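Local coordinates for superantigen-like protein SSL10 (Staphylococcus aureus subsp. aureus, PDB 6LWT) that probably binds the Fc region of human IgG, hindering C1q recruitment and classical complement activation, and also interferes with plasma clotting through prothrombin, at residues A[19-24]-A[175-180]; A[142-145]-A[149-152]; A[72-77]-A[136-141]. All blocks are in the same frame, centred on the assembly; numbering follows the deposited sequence.

Interaction 1 of 3, residues A[19-24]-A[175-180]; sequences YRYYTG and RSKLKF
Tyr-21 and Tyr-22, late in the N-terminal helix 14-22, meet Lys-177 and Leu-178 in the loop that follows strand 169-173 of the beta-grasp domain. The Lys-177 chain crosses the Tyr-21 ring at about a right angle. Its CE stands over the ring centre, 3.6 Å from the centroid of Tyr-21, a CH-pi contact; NZ lies farther out, 3.5 Å from CE1 of Tyr-21, as an off-centre cation-pi partner tilted 32° from the normal. A bend at chi3 (-80°) lays CD, CE and NZ along that face. NZ also forms a salt bridge with Glu-78, whose carboxylate takes a hydrogen bond with Tyr-21 OH as well, so one acid holds both ends of the pair. Tyr-22 reaches over with its tip: Leu-178 N donates to its OH at 3.2 Å in an almost straight bond (177°), arriving at the edge of the ring near its plane. The same OH pairs with Asp-137, which should fix its direction. Tyr-21 CD2 sits 3.6 Å above the centre of the Tyr-22 ring. The loop runs alongside both helices: Tyr-22 packs on Arg-141 and Ile-145 of helix 133-148, and Leu-178 on Asp-137.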
loop_
_atom_site.group_PDB
_atom_site.type_symbol
_atom_site.label_atom_id
_atom_site.label_comp_id
_atom_site.label_asym_id
_atom_site.label_seq_id
_atom_site.Cartn_x
_atom_site.Cartn_y
_atom_site.Cartn_z
ATOM N N TYR A 19 -0.045 -3.347 13.951
ATOM C CA TYR A 19 -1.370 -2.810 14.193
ATOM C C TYR A 19 -1.372 -1.282 14.122
ATOM O O TYR A 19 -2.220 -0.663 13.465
ATOM C CB TYR A 19 -1.892 -3.290 15.564
ATOM C CG TYR A 19 -3.169 -2.607 15.948
ATOM C CD1 TYR A 19 -4.337 -2.858 15.244
ATOM C CD2 TYR A 19 -3.211 -1.699 16.999
ATOM C CE1 TYR A 19 -5.514 -2.210 15.560
ATOM C CE2 TYR A 19 -4.388 -1.040 17.334
ATOM C CZ TYR A 19 -5.539 -1.298 16.609
ATOM O OH TYR A 19 -6.724 -0.668 16.925
ATOM N N ARG A 20 -0.409 -0.677 14.809
ATOM C CA ARG A 20 -0.306 0.771 14.832
ATOM C C ARG A 20 0.026 1.325 13.439
ATOM O O ARG A 20 -0.614 2.274 13.006
ATOM C CB ARG A 20 0.700 1.254 15.902
ATOM C CG ARG A 20 0.297 0.979 17.361
ATOM C CD ARG A 20 -1.160 1.313 17.719
ATOM N NE ARG A 20 -1.530 2.725 17.531
ATOM C CZ ARG A 20 -1.328 3.715 18.414
ATOM N NH1 ARG A 20 -0.744 3.504 19.595
ATOM N NH2 ARG A 20 -1.714 4.949 18.106
ATOM N N TYR A 21 0.980 0.712 12.739
ATOM C CA TYR A 21 1.379 1.222 11.423
ATOM C C TYR A 21 0.233 1.208 10.428
ATOM O O TYR A 21 -0.030 2.202 9.750
ATOM C CB TYR A 21 2.562 0.442 10.865
ATOM C CG TYR A 21 3.029 0.969 9.530
ATOM C CD1 TYR A 21 3.813 2.125 9.447
ATOM C CD2 TYR A 21 2.652 0.343 8.336
ATOM C CE1 TYR A 21 4.228 2.623 8.212
ATOM C CE2 TYR A 21 3.057 0.839 7.103
ATOM C CZ TYR A 21 3.869 1.955 7.042
ATOM O OH TYR A 21 4.277 2.437 5.813
ATOM N N TYR A 22 -0.464 0.074 10.371
ATOM C CA TYR A 22 -1.521 -0.155 9.394
ATOM C C TYR A 22 -2.891 0.394 9.795
ATOM O O TYR A 22 -3.847 0.246 9.040
ATOM C CB TYR A 22 -1.567 -1.654 9.020
ATOM C CG TYR A 22 -0.450 -2.059 8.080
ATOM C CD1 TYR A 22 -0.465 -1.628 6.751
ATOM C CD2 TYR A 22 0.624 -2.862 8.504
ATOM C CE1 TYR A 22 0.547 -1.965 5.879
ATOM C CE2 TYR A 22 1.658 -3.204 7.637
ATOM C CZ TYR A 22 1.605 -2.755 6.315
ATOM O OH TYR A 22 2.582 -3.098 5.420
ATOM N N THR A 23 -2.988 1.061 10.953
ATOM C CA THR A 23 -4.164 1.884 11.295
ATOM C C THR A 23 -3.762 3.355 11.539
ATOM O O THR A 23 -4.485 4.091 12.204
ATOM C CB THR A 23 -4.881 1.343 12.551
ATOM O OG1 THR A 23 -3.955 1.273 13.641
ATOM C CG2 THR A 23 -5.422 -0.050 12.289
ATOM N N GLY A 24 -2.619 3.777 10.989
ATOM C CA GLY A 24 -2.070 5.129 11.227
ATOM C C GLY A 24 -2.642 6.184 10.295
ATOM O O GLY A 24 -3.694 5.986 9.672
ATOM N N ARG A 175 3.437 -11.067 8.495
ATOM C CA ARG A 175 4.288 -11.039 9.688
ATOM C C ARG A 175 5.263 -9.854 9.736
ATOM O O ARG A 175 5.863 -9.612 10.775
ATOM C CB ARG A 175 5.072 -12.326 9.827
ATOM C CG ARG A 175 4.227 -13.596 9.858
ATOM C CD ARG A 175 5.108 -14.840 9.808
ATOM N NE ARG A 175 5.884 -14.879 8.561
ATOM C CZ ARG A 175 6.828 -15.774 8.282
ATOM N NH1 ARG A 175 7.119 -16.749 9.139
ATOM N NH2 ARG A 175 7.482 -15.698 7.130
ATOM N N SER A 176 5.430 -9.126 8.639
ATOM C CA SER A 176 6.217 -7.902 8.679
ATOM C C SER A 176 5.646 -6.791 7.825
ATOM O O SER A 176 4.731 -6.991 6.999
ATOM C CB SER A 176 7.658 -8.198 8.270
ATOM O OG SER A 176 7.686 -8.880 7.048
ATOM N N LYS A 177 6.215 -5.609 8.020
ATOM C CA LYS A 177 5.829 -4.442 7.228
ATOM C C LYS A 177 6.285 -4.651 5.793
ATOM O O LYS A 177 7.320 -5.266 5.556
ATOM C CB LYS A 177 6.440 -3.158 7.798
ATOM C CG LYS A 177 5.680 -1.908 7.387
ATOM C CD LYS A 177 6.508 -0.614 7.359
ATOM C CE LYS A 177 6.718 -0.000 8.722
ATOM N NZ LYS A 177 7.409 1.324 8.618
ATOM N N LEU A 178 5.528 -4.143 4.820
ATOM C CA LEU A 178 6.038 -4.115 3.445
ATOM C C LEU A 178 7.360 -3.343 3.451
ATOM O O LEU A 178 7.460 -2.325 4.108
ATOM C CB LEU A 178 5.061 -3.424 2.495
ATOM C CG LEU A 178 5.435 -3.397 1.014
ATOM C CD1 LEU A 178 5.441 -4.792 0.420
ATOM C CD2 LEU A 178 4.457 -2.529 0.247
ATOM N N LYS A 179 8.369 -3.837 2.738
ATOM C CA LYS A 179 9.640 -3.117 2.666
ATOM C C LYS A 179 9.566 -1.870 1.832
ATOM O O LYS A 179 8.850 -1.830 0.816
ATOM C CB LYS A 179 10.747 -4.030 2.154
ATOM C CG LYS A 179 11.036 -5.116 3.184
ATOM C CD LYS A 179 12.423 -5.671 3.015
ATOM C CE LYS A 179 12.710 -6.700 4.106
ATOM N NZ LYS A 179 13.729 -7.639 3.587
ATOM N N PHE A 180 10.356 -0.863 2.229
ATOM C CA PHE A 180 10.373 0.425 1.526
ATOM C C PHE A 180 10.688 0.254 0.050
ATOM O O PHE A 180 10.058 0.895 -0.796
ATOM C CB PHE A 180 11.396 1.408 2.143
ATOM C CG PHE A 180 10.983 2.025 3.473
ATOM C CD1 PHE A 180 9.721 1.841 4.033
ATOM C CD2 PHE A 180 11.881 2.872 4.137
ATOM C CE1 PHE A 180 9.374 2.445 5.230
ATOM C CE2 PHE A 180 11.534 3.483 5.335
ATOM C CZ PHE A 180 10.279 3.265 5.886
#

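Interaction 2 of 3, residues A[142-145]-A[149-152]; sequences KHLI and GLYK
Leu-144 and Ile-145, near the end of helix 133-148, accept backbone bonds from the chain as it turns away: Leu-150 N donates to Leu-144 O at 3.2 Å (168°), and Gly-149 N gives Ile-145 O a weak, bent bond of 3.0 Å. Gly-149 takes the C' position of the helix end, in the left-handed region (phi 79°), where glycine is favoured. The bond from Leu-150 spans one residue more than the 6→1 bond of a Schellman motif, and its donor lies well above the carbonyl plane of Leu-144. Beyond the helix end, Gly-149 to Lys-152 form a type II beta turn, closed by Lys-152 N to Gly-149 O at 2.8 Å.

Side chains pack alongside this backbone. Leu-150 folds back so that its CD2 branch lies 3.9 Å from CB of Leu-144. Ile-145 turns its CG1 branch beside the backbone N (chi1 -71°), which sets CG1 only 3.2 Å from Leu-150 O and carries CD1 on to CD2 of Tyr-151, 3.9 Å away, at a slant to the ring. Leu-150 CG lies over the centre of one face of that ring. Tyr-151 OH is held by Leu-174 O and by Arg-141 NH2, which should limit the ring's swing. Leu-144 reaches Ile-109 of strand 106-110 in the beta-grasp sheet, while Ile-145 and Tyr-151 both pack on helix 14-22, through Tyr-22 and Leu-18 respectively and together on Tyr-19.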
loop_
_atom_site.group_PDB
_atom_site.type_symbol
_atom_site.label_atom_id
_atom_site.label_comp_id
_atom_site.label_asym_id
_atom_site.label_seq_id
_atom_site.Cartn_x
_atom_site.Cartn_y
_atom_site.Cartn_z
ATOM N N LYS A 142 -5.604 -2.942 6.211
ATOM C CA LYS A 142 -6.625 -2.218 6.980
ATOM C C LYS A 142 -7.981 -2.911 6.921
ATOM O O LYS A 142 -8.670 -3.038 7.952
ATOM C CB LYS A 142 -6.753 -0.775 6.507
ATOM C CG LYS A 142 -7.569 0.104 7.456
ATOM C CD LYS A 142 -7.596 1.548 6.971
ATOM C CE LYS A 142 -8.591 1.719 5.833
ATOM N NZ LYS A 142 -8.870 3.152 5.519
ATOM N N HIS A 143 -8.348 -3.367 5.723
ATOM C CA HIS A 143 -9.538 -4.216 5.528
ATOM C C HIS A 143 -9.526 -5.460 6.416
ATOM O O HIS A 143 -10.525 -5.751 7.089
ATOM C CB HIS A 143 -9.675 -4.592 4.042
ATOM C CG HIS A 143 -10.889 -5.412 3.726
ATOM N ND1 HIS A 143 -10.831 -6.774 3.522
ATOM C CD2 HIS A 143 -12.193 -5.065 3.589
ATOM C CE1 HIS A 143 -12.041 -7.233 3.274
ATOM N NE2 HIS A 143 -12.889 -6.219 3.303
ATOM N N LEU A 144 -8.394 -6.164 6.468
ATOM C CA LEU A 144 -8.291 -7.372 7.266
ATOM C C LEU A 144 -8.266 -7.059 8.758
ATOM O O LEU A 144 -8.770 -7.849 9.556
ATOM C CB LEU A 144 -7.059 -8.174 6.889
ATOM C CG LEU A 144 -6.973 -8.687 5.444
ATOM C CD1 LEU A 144 -5.598 -9.280 5.231
ATOM C CD2 LEU A 144 -8.059 -9.695 5.129
ATOM N N ILE A 145 -7.692 -5.916 9.128
ATOM C CA ILE A 145 -7.696 -5.468 10.535
ATOM C C ILE A 145 -9.132 -5.199 10.979
ATOM O O ILE A 145 -9.586 -5.744 11.996
ATOM C CB ILE A 145 -6.828 -4.198 10.745
ATOM C CG1 ILE A 145 -5.341 -4.545 10.608
ATOM C CG2 ILE A 145 -7.092 -3.597 12.134
ATOM C CD1 ILE A 145 -4.437 -3.366 10.324
ATOM N N GLY A 149 -9.957 -8.726 12.352
ATOM C CA GLY A 149 -9.139 -8.542 13.556
ATOM C C GLY A 149 -7.664 -8.807 13.375
ATOM O O GLY A 149 -6.957 -9.050 14.371
ATOM N N LEU A 150 -7.157 -8.745 12.130
ATOM C CA LEU A 150 -5.728 -8.952 11.911
ATOM C C LEU A 150 -4.933 -8.025 12.829
ATOM O O LEU A 150 -5.243 -6.843 12.904
ATOM C CB LEU A 150 -5.336 -8.657 10.467
ATOM C CG LEU A 150 -3.855 -8.753 10.105
ATOM C CD1 LEU A 150 -3.354 -10.181 10.125
ATOM C CD2 LEU A 150 -3.656 -8.143 8.717
ATOM N N TYR A 151 -3.925 -8.585 13.499
ATOM C CA TYR A 151 -3.051 -7.878 14.470
ATOM C C TYR A 151 -3.753 -7.388 15.754
ATOM O O TYR A 151 -3.101 -6.809 16.622
ATOM C CB TYR A 151 -2.345 -6.665 13.845
ATOM C CG TYR A 151 -1.652 -6.866 12.515
ATOM C CD1 TYR A 151 -0.892 -7.996 12.267
ATOM C CD2 TYR A 151 -1.708 -5.879 11.526
ATOM C CE1 TYR A 151 -0.224 -8.159 11.060
ATOM C CE2 TYR A 151 -1.034 -6.028 10.313
ATOM C CZ TYR A 151 -0.291 -7.173 10.093
ATOM O OH TYR A 151 0.389 -7.361 8.917
ATOM N N LYS A 152 -5.059 -7.580 15.862
ATOM C CA LYS A 152 -5.846 -7.057 16.974
ATOM C C LYS A 152 -6.302 -8.235 17.813
ATOM O O LYS A 152 -5.985 -8.315 18.985
ATOM C CB LYS A 152 -7.041 -6.247 16.455
ATOM C CG LYS A 152 -7.648 -5.303 17.479
ATOM C CD LYS A 152 -9.042 -4.846 17.068
ATOM C CE LYS A 152 -9.622 -3.864 18.072
ATOM N NZ LYS A 152 -9.083 -2.491 17.868
#

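Interaction 3 of 3, residues A[72-77]-A[136-141]; sequences DVFFVQ and LDYKLR
Phe-74 turns the edge of its ring toward the face of Tyr-138 in an offset edge-to-face pair, with centroids 5.8 Å apart and planes at 63°. CZ of Phe-74 comes 4.0 Å from CD1 of Tyr-138, while CE2 of Phe-74 settles 3.8 Å from CB of Tyr-138, nearer the root of the side chain. Val-76 comes from the same side of the Tyr-138 ring: its CG2 is an off-centre CH-pi partner 4.3 Å from the ring centroid, and its CG1 meets CE2 of Tyr-138 obliquely at 3.8 Å. On the opposite side of the Tyr-138 ring comes Tyr-22, its plane inclined to it. The phenol thus sits between strand 71-76 and helix 14-22.

These residues join the two domains of the staphylococcal superantigen fold: strand 71-76 belongs to the OB-fold barrel, helix 133-148 to the beta-grasp domain. The two short segments cross at 52°, their axes 10.6 Å apart, a gap bridged entirely by side chains. Phe-74 has CG anti to its N (chi1 -177°), and with the same turn in Tyr-138 the rings extend toward each other.

Lys-139 runs out extended, its CE 4.0 Å from CE1 of Phe-74, before its ammonium forms salt bridges with Glu-28 of strand 26-30 and Glu-135. Away from the strand, Arg-141 grips Asp-137 side-on, NE and NH1 both reaching OD1 almost in the guanidinium plane, NE at 2.8 Å. The clasp probably steadies the carboxylate, whose OD2 bonds to Tyr-22 OH.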
loop_
_atom_site.group_PDB
_atom_site.type_symbol
_atom_site.label_atom_id
_atom_site.label_comp_id
_atom_site.label_asym_id
_atom_site.label_seq_id
_atom_site.Cartn_x
_atom_site.Cartn_y
_atom_site.Cartn_z
ATOM N N ASP A 72 -0.291 11.622 -8.301
ATOM C CA ASP A 72 -1.213 10.984 -7.399
ATOM C C ASP A 72 -0.323 10.399 -6.314
ATOM O O ASP A 72 0.566 9.639 -6.624
ATOM C CB ASP A 72 -1.956 9.888 -8.157
ATOM C CG ASP A 72 -2.936 9.149 -7.295
ATOM O OD1 ASP A 72 -3.892 9.802 -6.851
ATOM O OD2 ASP A 72 -2.785 7.923 -7.087
ATOM N N VAL A 73 -0.564 10.766 -5.057
ATOM C CA VAL A 73 0.266 10.345 -3.922
ATOM C C VAL A 73 -0.598 9.659 -2.867
ATOM O O VAL A 73 -1.604 10.234 -2.403
ATOM C CB VAL A 73 1.033 11.537 -3.291
ATOM C CG1 VAL A 73 1.937 11.068 -2.155
ATOM C CG2 VAL A 73 1.890 12.219 -4.352
ATOM N N PHE A 74 -0.225 8.425 -2.515
ATOM C CA PHE A 74 -0.818 7.731 -1.376
ATOM C C PHE A 74 0.150 7.870 -0.217
ATOM O O PHE A 74 1.196 7.207 -0.165
ATOM C CB PHE A 74 -1.116 6.265 -1.648
ATOM C CG PHE A 74 -1.790 5.577 -0.485
ATOM C CD1 PHE A 74 -3.110 5.875 -0.178
ATOM C CD2 PHE A 74 -1.120 4.658 0.298
ATOM C CE1 PHE A 74 -3.758 5.251 0.886
ATOM C CE2 PHE A 74 -1.756 4.039 1.374
ATOM C CZ PHE A 74 -3.072 4.335 1.670
ATOM N N PHE A 75 -0.209 8.752 0.704
ATOM C CA PHE A 75 0.636 9.090 1.859
ATOM C C PHE A 75 0.348 8.145 3.013
ATOM O O PHE A 75 -0.826 7.932 3.352
ATOM C CB PHE A 75 0.359 10.543 2.263
ATOM C CG PHE A 75 0.907 10.931 3.609
ATOM C CD1 PHE A 75 0.155 10.732 4.775
ATOM C CD2 PHE A 75 2.161 11.519 3.712
ATOM C CE1 PHE A 75 0.669 11.089 6.019
ATOM C CE2 PHE A 75 2.670 11.888 4.946
ATOM C CZ PHE A 75 1.933 11.665 6.098
ATOM N N VAL A 76 1.408 7.582 3.601
ATOM C CA VAL A 76 1.334 6.865 4.874
ATOM C C VAL A 76 2.414 7.454 5.780
ATOM O O VAL A 76 3.586 7.481 5.417
ATOM C CB VAL A 76 1.542 5.344 4.687
ATOM C CG1 VAL A 76 1.593 4.617 6.026
ATOM C CG2 VAL A 76 0.434 4.774 3.799
ATOM N N GLN A 77 2.032 7.909 6.964
ATOM C CA GLN A 77 3.014 8.515 7.875
ATOM C C GLN A 77 4.033 7.504 8.399
ATOM O O GLN A 77 3.676 6.554 9.080
ATOM C CB GLN A 77 2.330 9.210 9.057
ATOM C CG GLN A 77 3.332 10.046 9.859
ATOM C CD GLN A 77 2.705 10.931 10.915
ATOM O OE1 GLN A 77 3.167 10.952 12.061
ATOM N NE2 GLN A 77 1.695 11.677 10.544
ATOM N N LEU A 136 -2.152 -0.744 -2.205
ATOM C CA LEU A 136 -2.887 -2.001 -2.199
ATOM C C LEU A 136 -2.574 -2.796 -0.931
ATOM O O LEU A 136 -3.479 -3.243 -0.234
ATOM C CB LEU A 136 -2.595 -2.813 -3.459
ATOM C CG LEU A 136 -3.490 -4.042 -3.684
ATOM C CD1 LEU A 136 -4.974 -3.741 -3.518
ATOM C CD2 LEU A 136 -3.199 -4.599 -5.062
ATOM N N ASP A 137 -1.291 -2.893 -0.602
ATOM C CA ASP A 137 -0.857 -3.530 0.641
ATOM C C ASP A 137 -1.545 -2.906 1.850
ATOM O O ASP A 137 -2.179 -3.610 2.647
ATOM C CB ASP A 137 0.661 -3.428 0.784
ATOM C CG ASP A 137 1.165 -3.885 2.138
ATOM O OD1 ASP A 137 1.124 -5.107 2.431
ATOM O OD2 ASP A 137 1.627 -3.015 2.920
ATOM N N TYR A 138 -1.426 -1.595 1.968
ATOM C CA TYR A 138 -1.990 -0.880 3.110
ATOM C C TYR A 138 -3.496 -1.067 3.244
ATOM O O TYR A 138 -3.988 -1.403 4.324
ATOM C CB TYR A 138 -1.670 0.610 3.048
ATOM C CG TYR A 138 -1.975 1.315 4.351
ATOM C CD1 TYR A 138 -3.273 1.733 4.663
ATOM C CD2 TYR A 138 -0.969 1.546 5.281
ATOM C CE1 TYR A 138 -3.547 2.361 5.865
ATOM C CE2 TYR A 138 -1.236 2.173 6.488
ATOM C CZ TYR A 138 -2.510 2.581 6.768
ATOM O OH TYR A 138 -2.755 3.206 7.967
ATOM N N LYS A 139 -4.222 -0.828 2.162
ATOM C CA LYS A 139 -5.666 -0.896 2.224
ATOM C C LYS A 139 -6.168 -2.328 2.437
ATOM O O LYS A 139 -7.165 -2.518 3.125
ATOM C CB LYS A 139 -6.302 -0.301 0.986
ATOM C CG LYS A 139 -6.196 1.207 0.964
ATOM C CD LYS A 139 -6.892 1.765 -0.253
ATOM C CE LYS A 139 -7.050 3.263 -0.110
ATOM N NZ LYS A 139 -7.798 3.804 -1.267
ATOM N N LEU A 140 -5.488 -3.312 1.844
ATOM C CA LEU A 140 -5.821 -4.712 2.114
ATOM C C LEU A 140 -5.614 -5.048 3.604
ATOM O O LEU A 140 -6.480 -5.686 4.221
ATOM C CB LEU A 140 -5.032 -5.664 1.218
ATOM C CG LEU A 140 -5.546 -5.772 -0.225
ATOM C CD1 LEU A 140 -4.546 -6.499 -1.118
ATOM C CD2 LEU A 140 -6.907 -6.466 -0.239
ATOM N N ARG A 141 -4.509 -4.598 4.196
ATOM C CA ARG A 141 -4.294 -4.888 5.610
ATOM C C ARG A 141 -5.295 -4.195 6.507
ATOM O O ARG A 141 -5.808 -4.818 7.446
ATOM C CB ARG A 141 -2.867 -4.601 6.059
ATOM C CG ARG A 141 -1.877 -5.465 5.308
ATOM C CD ARG A 141 -0.543 -5.535 6.013
ATOM N NE ARG A 141 0.573 -5.787 5.078
ATOM C CZ ARG A 141 1.748 -6.310 5.423
ATOM N NH1 ARG A 141 2.691 -6.433 4.500
ATOM N NH2 ARG A 141 2.004 -6.689 6.681
#

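How the interactions relate
Helix 133-148 ties the three contacts together: residues 136-141 serve interaction 3, residues 142-145 interaction 2, and the 19-24/175-180 pair of interaction 1 lies alongside. The centre of interaction 1 lies about 11 Å from that of interaction 2 and about 10 Å from that of interaction 3; the latter two are about 15 Å apart. Along the chain, interaction 1 encloses the other two, and interaction 3 closes before interaction 2 opens. Arg-141 of interaction 3 reaches Ser-176 O of interaction 1 and Tyr-151 OH of interaction 2. Interactions 1 and 3 bring elements of the OB-fold and beta-grasp domains together, whereas interaction 2 finishes the beta-grasp helix; the N-terminal helix and the barrel strand both pack against helix 133-148 where the two domains meet.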